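Long-range contacts in alpha-(N-acetylaminomethylene)succinic acid hydrolase (Mesorhizobium loti, PDB 3KXP), which hydrolyses (E)-2-(acetamidomethylene)succinate to succinic semialdehyde, acetate, ammonia and carbon dioxide, the final step of vitamin B6 degradation: residues A[116-121]-A[146-151]; A[79-83]-A[214-219]; A[164-170]-A[247-251]. All blocks are in the same frame, centred on the assembly; numbering follows the deposited sequence.

Contact 1: A[116-121]-A[146-151]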
loop_
_atom_site.group_PDB
_atom_site.type_symbol
_atom_site.label_atom_id
_atom_site.label_comp_id
_atom_site.label_asym_id
_atom_site.label_seq_id
_atom_site.Cartn_x
_atom_site.Cartn_y
_atom_site.Cartn_z
ATOM N N GLU A 116 -27.077 7.739 -7.698
ATOM C CA GLU A 116 -26.579 6.402 -7.435
ATOM C C GLU A 116 -25.098 6.370 -7.756
ATOM O O GLU A 116 -24.554 7.341 -8.281
ATOM C CB GLU A 116 -27.317 5.382 -8.297
ATOM C CG GLU A 116 -28.807 5.319 -8.029
ATOM C CD GLU A 116 -29.125 4.896 -6.605
ATOM O OE1 GLU A 116 -28.878 3.717 -6.254
ATOM O OE2 GLU A 116 -29.621 5.747 -5.835
ATOM N N ALA A 117 -24.445 5.259 -7.436
ATOM C CA ALA A 117 -23.017 5.104 -7.698
ATOM C C ALA A 117 -22.659 5.487 -9.133
ATOM O O ALA A 117 -21.798 6.344 -9.359
ATOM C CB ALA A 117 -22.588 3.660 -7.419
ATOM N N ASN A 118 -23.323 4.847 -10.096
ATOM C CA ASN A 118 -23.079 5.107 -11.517
ATOM C C ASN A 118 -23.160 6.580 -11.878
ATOM O O ASN A 118 -22.317 7.088 -12.618
ATOM C CB ASN A 118 -24.060 4.322 -12.385
ATOM C CG ASN A 118 -23.666 2.868 -12.540
ATOM O OD1 ASN A 118 -24.403 2.070 -13.125
ATOM N ND2 ASN A 118 -22.495 2.512 -12.017
ATOM N N ASP A 119 -24.176 7.262 -11.361
ATOM C CA ASP A 119 -24.343 8.685 -11.634
ATOM C C ASP A 119 -23.083 9.439 -11.240
ATOM O O ASP A 119 -22.507 10.144 -12.065
ATOM C CB ASP A 119 -25.552 9.237 -10.876
ATOM C CG ASP A 119 -26.847 8.553 -11.279
ATOM O OD1 ASP A 119 -27.154 8.554 -12.493
ATOM O OD2 ASP A 119 -27.555 8.013 -10.394
ATOM N N TYR A 120 -22.642 9.283 -9.993
ATOM C CA TYR A 120 -21.434 9.967 -9.534
ATOM C C TYR A 120 -20.188 9.488 -10.277
ATOM O O TYR A 120 -19.253 10.269 -10.517
ATOM C CB TYR A 120 -21.201 9.746 -8.034
ATOM C CG TYR A 120 -22.092 10.524 -7.095
ATOM C CD1 TYR A 120 -23.288 9.981 -6.629
ATOM C CD2 TYR A 120 -21.709 11.782 -6.625
ATOM C CE1 TYR A 120 -24.081 10.666 -5.711
ATOM C CE2 TYR A 120 -22.492 12.476 -5.708
ATOM C CZ TYR A 120 -23.679 11.912 -5.254
ATOM O OH TYR A 120 -24.471 12.602 -4.360
ATOM N N ALA A 121 -20.165 8.201 -10.617
ATOM C CA ALA A 121 -19.026 7.619 -11.322
ATOM C C ALA A 121 -18.888 8.206 -12.730
ATOM O O ALA A 121 -17.783 8.543 -13.168
ATOM C CB ALA A 121 -19.172 6.096 -11.390
ATOM N N ARG A 146 -16.287 5.710 -2.425
ATOM C CA ARG A 146 -17.163 4.771 -3.111
ATOM C C ARG A 146 -17.256 5.155 -4.594
ATOM O O ARG A 146 -17.175 4.303 -5.472
ATOM C CB ARG A 146 -18.548 4.785 -2.461
ATOM C CG ARG A 146 -19.569 3.922 -3.172
ATOM C CD ARG A 146 -20.311 4.723 -4.228
ATOM N NE ARG A 146 -21.735 4.536 -4.027
ATOM C CZ ARG A 146 -22.659 5.464 -4.227
ATOM N NH1 ARG A 146 -22.323 6.677 -4.647
ATOM N NH2 ARG A 146 -23.926 5.174 -3.976
ATOM N N ASN A 147 -17.400 6.449 -4.862
ATOM C CA ASN A 147 -17.493 6.927 -6.228
ATOM C C ASN A 147 -16.220 6.665 -7.018
ATOM O O ASN A 147 -16.282 6.196 -8.156
ATOM C CB ASN A 147 -17.817 8.426 -6.258
ATOM C CG ASN A 147 -19.207 8.730 -5.723
ATOM O OD1 ASN A 147 -20.055 7.841 -5.653
ATOM N ND2 ASN A 147 -19.452 9.989 -5.358
ATOM N N SER A 148 -15.066 6.957 -6.421
ATOM C CA SER A 148 -13.799 6.755 -7.113
ATOM C C SER A 148 -13.523 5.302 -7.489
ATOM O O SER A 148 -13.093 5.024 -8.606
ATOM C CB SER A 148 -12.643 7.294 -6.278
ATOM O OG SER A 148 -12.714 8.700 -6.181
ATOM N N VAL A 149 -13.764 4.371 -6.572
ATOM C CA VAL A 149 -13.514 2.967 -6.873
ATOM C C VAL A 149 -14.467 2.476 -7.968
ATOM O O VAL A 149 -14.076 1.675 -8.820
ATOM C CB VAL A 149 -13.651 2.095 -5.613
ATOM C CG1 VAL A 149 -13.406 0.625 -5.959
ATOM C CG2 VAL A 149 -12.653 2.565 -4.552
ATOM N N THR A 150 -15.710 2.962 -7.952
ATOM C CA THR A 150 -16.683 2.579 -8.977
ATOM C C THR A 150 -16.191 3.115 -10.329
ATOM O O THR A 150 -16.225 2.417 -11.339
ATOM C CB THR A 150 -18.082 3.165 -8.681
ATOM O OG1 THR A 150 -18.550 2.669 -7.421
ATOM C CG2 THR A 150 -19.078 2.762 -9.767
ATOM N N ALA A 151 -15.707 4.351 -10.326
ATOM C CA ALA A 151 -15.199 4.986 -11.535
ATOM C C ALA A 151 -13.993 4.235 -12.102
ATOM O O ALA A 151 -13.934 3.953 -13.299
ATOM C CB ALA A 151 -14.817 6.437 -11.240
#
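Y120 and N147 meet with their flat groups nearly parallel, ring and amide planes lying 19° apart. The amide runs alongside CB and the near part of the ring: N147 ND2 comes within 3.1 Å of Y120 CD2. Its carbon N147 CG sits 3.2 Å from Y120 CB. Beside them the guanidinium of R146 lies flat over the first turn of helix 117-131. A117 CA stands 3.4 Å above the plane of the R146 guanidinium, over its centre, and A117 CB is 3.6 Å from R146 NE. Further along, small groups close the interface, T150 CG2 resting 3.7 Å from A121 CB.

Bends at chi2 (-91°) and chi3 fold the R146 chain back over A117 and place NH1 beside the next side chain in its own helix. R146 NH1 donates to N147 OD1 at 2.7 Å, with the acceptor in the guanidinium plane, so this bond ties together the two groups that receive 116-121. The other end of the amide is held by Q102, which accepts from N147 ND2, and Y120 OH bonds T239 OG1. On the opposing segment, E116 N donates to D119 OD2, closing the N-terminal turn.

The short helix axes approach to 8.5 Å and cross at -78°, with A121 and A151 closest in backbone. This is helix-helix packing within an alpha/beta hydrolase fold, where helix 143-154 follows the probable nucleophile elbow around S142.

Contact 2: A[79-83]-A[214-219]; sequences SNSAV and IRAESG
N80 and S218 are brought together by matching first torsions: each places its outer group between its own backbone N and carbonyl carbon, with chi1 80° for N80 and 65° for S218. N80 ND2 then donates to S218 OG at 2.9 Å, with an N-H...O angle of 160° and the oxygen essentially in the amide plane. S218 OG in turn donates to I214 O at 2.7 Å. The carbonyl also receives S218 N, from the opposite face of its plane, so the hydroxyl relays between the loop and the last turn of helix 209-218.

The other end of the N80 amide works within its own segment. A82 N reaches N80 OD1 at 3.0 Å from above the carbonyl plane, forming an Asx turn; with the ND2 bond to S218 OG this holds the amide at both ends. This turn presents A82 CB to the helix, where it packs 3.4 Å from S218 CB, a tight pair; A82 O faces I214 CG2.

R215 uses an extended chain from CG to NE to pass V83, whose CG1 is 3.7 Å from R215 CG. S79 OG lies over one face of the guanidinium, toward its rim. R215 NE makes a salt bridge with E298, and Y204 adds a cation-pi contact.

Together these contacts join the end of helix 209-218 to the loop after strand 70-74, with the Asx turn as its local motif in this alpha/beta hydrolase.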
loop_
_atom_site.group_PDB
_atom_site.type_symbol
_atom_site.label_atom_id
_atom_site.label_comp_id
_atom_site.label_asym_id
_atom_site.label_seq_id
_atom_site.Cartn_x
_atom_site.Cartn_y
_atom_site.Cartn_z
ATOM N N SER A 79 -20.841 17.136 2.608
ATOM C CA SER A 79 -19.632 17.957 2.674
ATOM C C SER A 79 -19.412 18.687 1.336
ATOM O O SER A 79 -20.323 18.763 0.510
ATOM C CB SER A 79 -18.439 17.046 3.003
ATOM O OG SER A 79 -17.269 17.777 3.300
ATOM N N ASN A 80 -18.213 19.224 1.127
ATOM C CA ASN A 80 -17.882 19.932 -0.111
ATOM C C ASN A 80 -16.358 20.037 -0.310
ATOM O O ASN A 80 -15.582 19.840 0.622
ATOM C CB ASN A 80 -18.532 21.330 -0.116
ATOM C CG ASN A 80 -17.762 22.341 0.709
ATOM O OD1 ASN A 80 -16.855 22.994 0.206
ATOM N ND2 ASN A 80 -18.112 22.464 1.985
ATOM N N SER A 81 -15.950 20.365 -1.533
ATOM C CA SER A 81 -14.538 20.457 -1.923
ATOM C C SER A 81 -13.532 21.175 -1.023
ATOM O O SER A 81 -12.362 20.797 -0.993
ATOM C CB SER A 81 -14.430 21.052 -3.329
ATOM O OG SER A 81 -14.917 22.383 -3.364
ATOM N N ALA A 82 -13.965 22.195 -0.292
ATOM C CA ALA A 82 -13.041 22.950 0.556
ATOM C C ALA A 82 -12.296 22.173 1.642
ATOM O O ALA A 82 -11.178 22.539 2.004
ATOM C CB ALA A 82 -13.766 24.131 1.192
ATOM N N VAL A 83 -12.896 21.111 2.167
ATOM C CA VAL A 83 -12.247 20.349 3.225
ATOM C C VAL A 83 -10.892 19.781 2.801
ATOM O O VAL A 83 -10.098 19.368 3.647
ATOM C CB VAL A 83 -13.141 19.186 3.711
ATOM C CG1 VAL A 83 -14.523 19.720 4.074
ATOM C CG2 VAL A 83 -13.240 18.102 2.634
ATOM N N ILE A 214 -13.482 25.355 8.447
ATOM C CA ILE A 214 -13.449 25.254 6.991
ATOM C C ILE A 214 -14.802 24.784 6.439
ATOM O O ILE A 214 -15.291 25.330 5.451
ATOM C CB ILE A 214 -12.323 24.305 6.508
ATOM C CG1 ILE A 214 -10.969 24.999 6.676
ATOM C CG2 ILE A 214 -12.540 23.920 5.036
ATOM C CD1 ILE A 214 -9.772 24.115 6.367
ATOM N N ARG A 215 -15.401 23.779 7.072
ATOM C CA ARG A 215 -16.703 23.279 6.638
ATOM C C ARG A 215 -17.752 24.375 6.834
ATOM O O ARG A 215 -18.601 24.612 5.971
ATOM C CB ARG A 215 -17.118 22.054 7.456
ATOM C CG ARG A 215 -16.447 20.749 7.070
ATOM C CD ARG A 215 -16.809 19.676 8.079
ATOM N NE ARG A 215 -16.302 18.358 7.725
ATOM C CZ ARG A 215 -17.053 17.381 7.228
ATOM N NH1 ARG A 215 -18.353 17.577 7.024
ATOM N NH2 ARG A 215 -16.506 16.207 6.943
ATOM N N ALA A 216 -17.687 25.037 7.982
ATOM C CA ALA A 216 -18.625 26.103 8.308
ATOM C C ALA A 216 -18.645 27.238 7.276
ATOM O O ALA A 216 -19.709 27.706 6.875
ATOM C CB ALA A 216 -18.299 26.666 9.692
ATOM N N GLU A 217 -17.470 27.673 6.842
ATOM C CA GLU A 217 -17.387 28.763 5.885
ATOM C C GLU A 217 -17.668 28.351 4.451
ATOM O O GLU A 217 -18.070 29.178 3.651
ATOM C CB GLU A 217 -16.000 29.410 5.922
ATOM C CG GLU A 217 -15.532 29.847 7.291
ATOM C CD GLU A 217 -14.200 30.578 7.243
ATOM O OE1 GLU A 217 -13.330 30.175 6.437
ATOM O OE2 GLU A 217 -14.020 31.545 8.017
ATOM N N SER A 218 -17.465 27.082 4.122
ATOM C CA SER A 218 -17.647 26.643 2.745
ATOM C C SER A 218 -18.940 25.941 2.367
ATOM O O SER A 218 -19.360 26.021 1.223
ATOM C CB SER A 218 -16.479 25.748 2.338
ATOM O OG SER A 218 -16.470 24.553 3.110
ATOM N N GLY A 219 -19.571 25.250 3.305
ATOM C CA GLY A 219 -20.784 24.530 2.957
ATOM C C GLY A 219 -22.103 25.173 3.322
ATOM O O GLY A 219 -23.158 24.571 3.151
#

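Contact 3: A[164-170]-A[247-251]; sequences AIDFTPY and LVPAY
P169 lies over the ring of Y251 in a CH-pi contact: P169 CD is 3.8 Å from the ring centroid and 16° off the normal, while P169 CG leans to the rim. This joins the loop after strand 159-165 of the alpha/beta hydrolase fold, the loop that carries D166, the probable acid of the catalytic triad, to the start of helix 248-253.

At the phenol end the same ring turns its edge to the chain. Y251 OH donates to F167 O at 2.6 Å, the donor tilted 24° from the carbonyl plane, so one tyrosine holds the loop by both a ring face and a hydroxyl. A164 CB and T168 CG2 approach the Y251 hydroxyl oxygen. F167 sends its own ring the other way, with CG anti to the backbone N (chi1 -158°), and meets L247 at the ring edge, where L247 CD2 lies in the ring plane 3.4 Å from F167 CD1. L247 CB packs against P169 CB, and V248 CG2 sits 3.9 Å from Y170 CZ, extending the apolar patch.

Beyond this layer D166 points away from 247-251: its OD2 is hydrogen-bonded to both S266 OG and H294 ND1, consistent with a catalytic triad completed by S142. T168 OG1 donates in plane to a lone pair of P169 O. A water bridges the two segments, accepting from L247 N at 3.0 Å and from Y170 N at 3.2 Å.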
loop_
_atom_site.group_PDB
_atom_site.type_symbol
_atom_site.label_atom_id
_atom_site.label_comp_id
_atom_site.label_asym_id
_atom_site.label_seq_id
_atom_site.Cartn_x
_atom_site.Cartn_y
_atom_site.Cartn_z
ATOM N N ALA A 164 -8.934 5.184 -1.513
ATOM C CA ALA A 164 -10.282 5.067 -0.968
ATOM C C ALA A 164 -10.309 5.228 0.557
ATOM O O ALA A 164 -10.100 4.266 1.297
ATOM C CB ALA A 164 -10.875 3.719 -1.357
ATOM N N ILE A 165 -10.592 6.440 1.018
ATOM C CA ILE A 165 -10.628 6.725 2.449
ATOM C C ILE A 165 -11.967 6.459 3.138
ATOM O O ILE A 165 -12.925 7.213 2.977
ATOM C CB ILE A 165 -10.247 8.201 2.732
ATOM C CG1 ILE A 165 -8.865 8.509 2.140
ATOM C CG2 ILE A 165 -10.264 8.462 4.238
ATOM C CD1 ILE A 165 -8.395 9.945 2.382
ATOM N N ASP A 166 -12.007 5.374 3.902
ATOM C CA ASP A 166 -13.157 4.963 4.705
ATOM C C ASP A 166 -14.491 4.598 4.058
ATOM O O ASP A 166 -15.536 5.149 4.427
ATOM C CB ASP A 166 -13.413 5.999 5.802
ATOM C CG ASP A 166 -13.626 5.357 7.165
ATOM O OD1 ASP A 166 -12.678 4.711 7.662
ATOM O OD2 ASP A 166 -14.731 5.478 7.737
ATOM N N PHE A 167 -14.455 3.678 3.097
ATOM C CA PHE A 167 -15.668 3.193 2.460
ATOM C C PHE A 167 -15.359 1.969 1.633
ATOM O O PHE A 167 -14.812 2.052 0.534
ATOM C CB PHE A 167 -16.344 4.250 1.583
ATOM C CG PHE A 167 -17.813 3.977 1.359
ATOM C CD1 PHE A 167 -18.224 2.903 0.578
ATOM C CD2 PHE A 167 -18.779 4.736 2.007
ATOM C CE1 PHE A 167 -19.581 2.580 0.448
ATOM C CE2 PHE A 167 -20.139 4.427 1.886
ATOM C CZ PHE A 167 -20.540 3.343 1.105
ATOM N N THR A 168 -15.744 0.826 2.173
ATOM C CA THR A 168 -15.493 -0.460 1.548
ATOM C C THR A 168 -16.813 -1.205 1.394
ATOM O O THR A 168 -17.868 -0.710 1.791
ATOM C CB THR A 168 -14.600 -1.309 2.460
ATOM O OG1 THR A 168 -15.299 -1.547 3.692
ATOM C CG2 THR A 168 -13.277 -0.587 2.761
ATOM N N PRO A 169 -16.772 -2.406 0.808
ATOM C CA PRO A 169 -18.026 -3.145 0.670
ATOM C C PRO A 169 -18.274 -3.750 2.049
ATOM O O PRO A 169 -17.472 -3.543 2.965
ATOM C CB PRO A 169 -17.690 -4.230 -0.359
ATOM C CG PRO A 169 -16.420 -3.740 -1.038
ATOM C CD PRO A 169 -15.680 -3.083 0.089
ATOM N N TYR A 170 -19.374 -4.479 2.201
ATOM C CA TYR A 170 -19.696 -5.151 3.457
ATOM C C TYR A 170 -20.062 -4.286 4.665
ATOM O O TYR A 170 -20.140 -4.797 5.781
ATOM C CB TYR A 170 -18.546 -6.076 3.861
ATOM C CG TYR A 170 -18.085 -7.008 2.771
ATOM C CD1 TYR A 170 -16.825 -6.858 2.183
ATOM C CD2 TYR A 170 -18.910 -8.040 2.313
ATOM C CE1 TYR A 170 -16.399 -7.718 1.163
ATOM C CE2 TYR A 170 -18.495 -8.905 1.295
ATOM C CZ TYR A 170 -17.242 -8.738 0.724
ATOM O OH TYR A 170 -16.848 -9.577 -0.296
ATOM N N LEU A 247 -21.313 -2.910 -3.150
ATOM C CA LEU A 247 -20.055 -2.366 -3.638
ATOM C C LEU A 247 -19.029 -3.459 -3.969
ATOM O O LEU A 247 -17.916 -3.161 -4.412
ATOM C CB LEU A 247 -19.485 -1.407 -2.583
ATOM C CG LEU A 247 -18.405 -0.424 -3.038
ATOM C CD1 LEU A 247 -18.903 0.371 -4.244
ATOM C CD2 LEU A 247 -18.048 0.504 -1.887
ATOM N N VAL A 248 -19.411 -4.717 -3.764
ATOM C CA VAL A 248 -18.526 -5.855 -4.022
ATOM C C VAL A 248 -18.010 -5.915 -5.464
ATOM O O VAL A 248 -16.807 -6.060 -5.691
ATOM C CB VAL A 248 -19.231 -7.196 -3.659
ATOM C CG1 VAL A 248 -18.393 -8.385 -4.113
ATOM C CG2 VAL A 248 -19.449 -7.269 -2.160
ATOM N N PRO A 249 -18.908 -5.807 -6.460
ATOM C CA PRO A 249 -18.468 -5.855 -7.864
ATOM C C PRO A 249 -17.378 -4.828 -8.176
ATOM O O PRO A 249 -16.402 -5.131 -8.862
ATOM C CB PRO A 249 -19.755 -5.579 -8.635
ATOM C CG PRO A 249 -20.804 -6.202 -7.753
ATOM C CD PRO A 249 -20.378 -5.741 -6.370
ATOM N N ALA A 250 -17.544 -3.613 -7.655
ATOM C CA ALA A 250 -16.577 -2.544 -7.877
ATOM C C ALA A 250 -15.193 -2.864 -7.294
ATOM O O ALA A 250 -14.177 -2.617 -7.938
ATOM C CB ALA A 250 -17.101 -1.241 -7.300
ATOM N N TYR A 251 -15.135 -3.395 -6.080
ATOM C CA TYR A 251 -13.829 -3.732 -5.517
ATOM C C TYR A 251 -13.286 -5.005 -6.153
ATOM O O TYR A 251 -12.085 -5.144 -6.354
ATOM C CB TYR A 251 -13.901 -3.907 -3.998
ATOM C CG TYR A 251 -13.658 -2.632 -3.218
ATOM C CD1 TYR A 251 -14.645 -1.655 -3.106
ATOM C CD2 TYR A 251 -12.445 -2.421 -2.564
ATOM C CE1 TYR A 251 -14.433 -0.499 -2.349
ATOM C CE2 TYR A 251 -12.222 -1.273 -1.808
ATOM C CZ TYR A 251 -13.221 -0.318 -1.701
ATOM O OH TYR A 251 -13.018 0.794 -0.914
HETATM O O HOH W 1 -21.343 -3.570 -0.219
#

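How the contacts relate
Contact 3 is the buried one, whereas contacts 1 and 2 are only partly buried. Contacts 1 and 3 share a boundary: helix 143-154 supplies one side of contact 1 and also meets contact 3, R146 serving both, its guanidinium in contact 1 and R146 CB 3.6 Å from F167 CD1. V149 CG2 adds a contact 3.8 Å from A164 CB. Contact 2 stands apart, its centre about 21 Å from that of contact 1 and 25 Å from that of contact 3. Chemistry differs too: contact 1 relies on an amide beside a tyrosine ring, a guanidinium face over A117 and small side chains, contact 2 on an amide-hydroxyl bond, and contact 3 on proline-aromatic packing with a tyrosine-carbonyl bond.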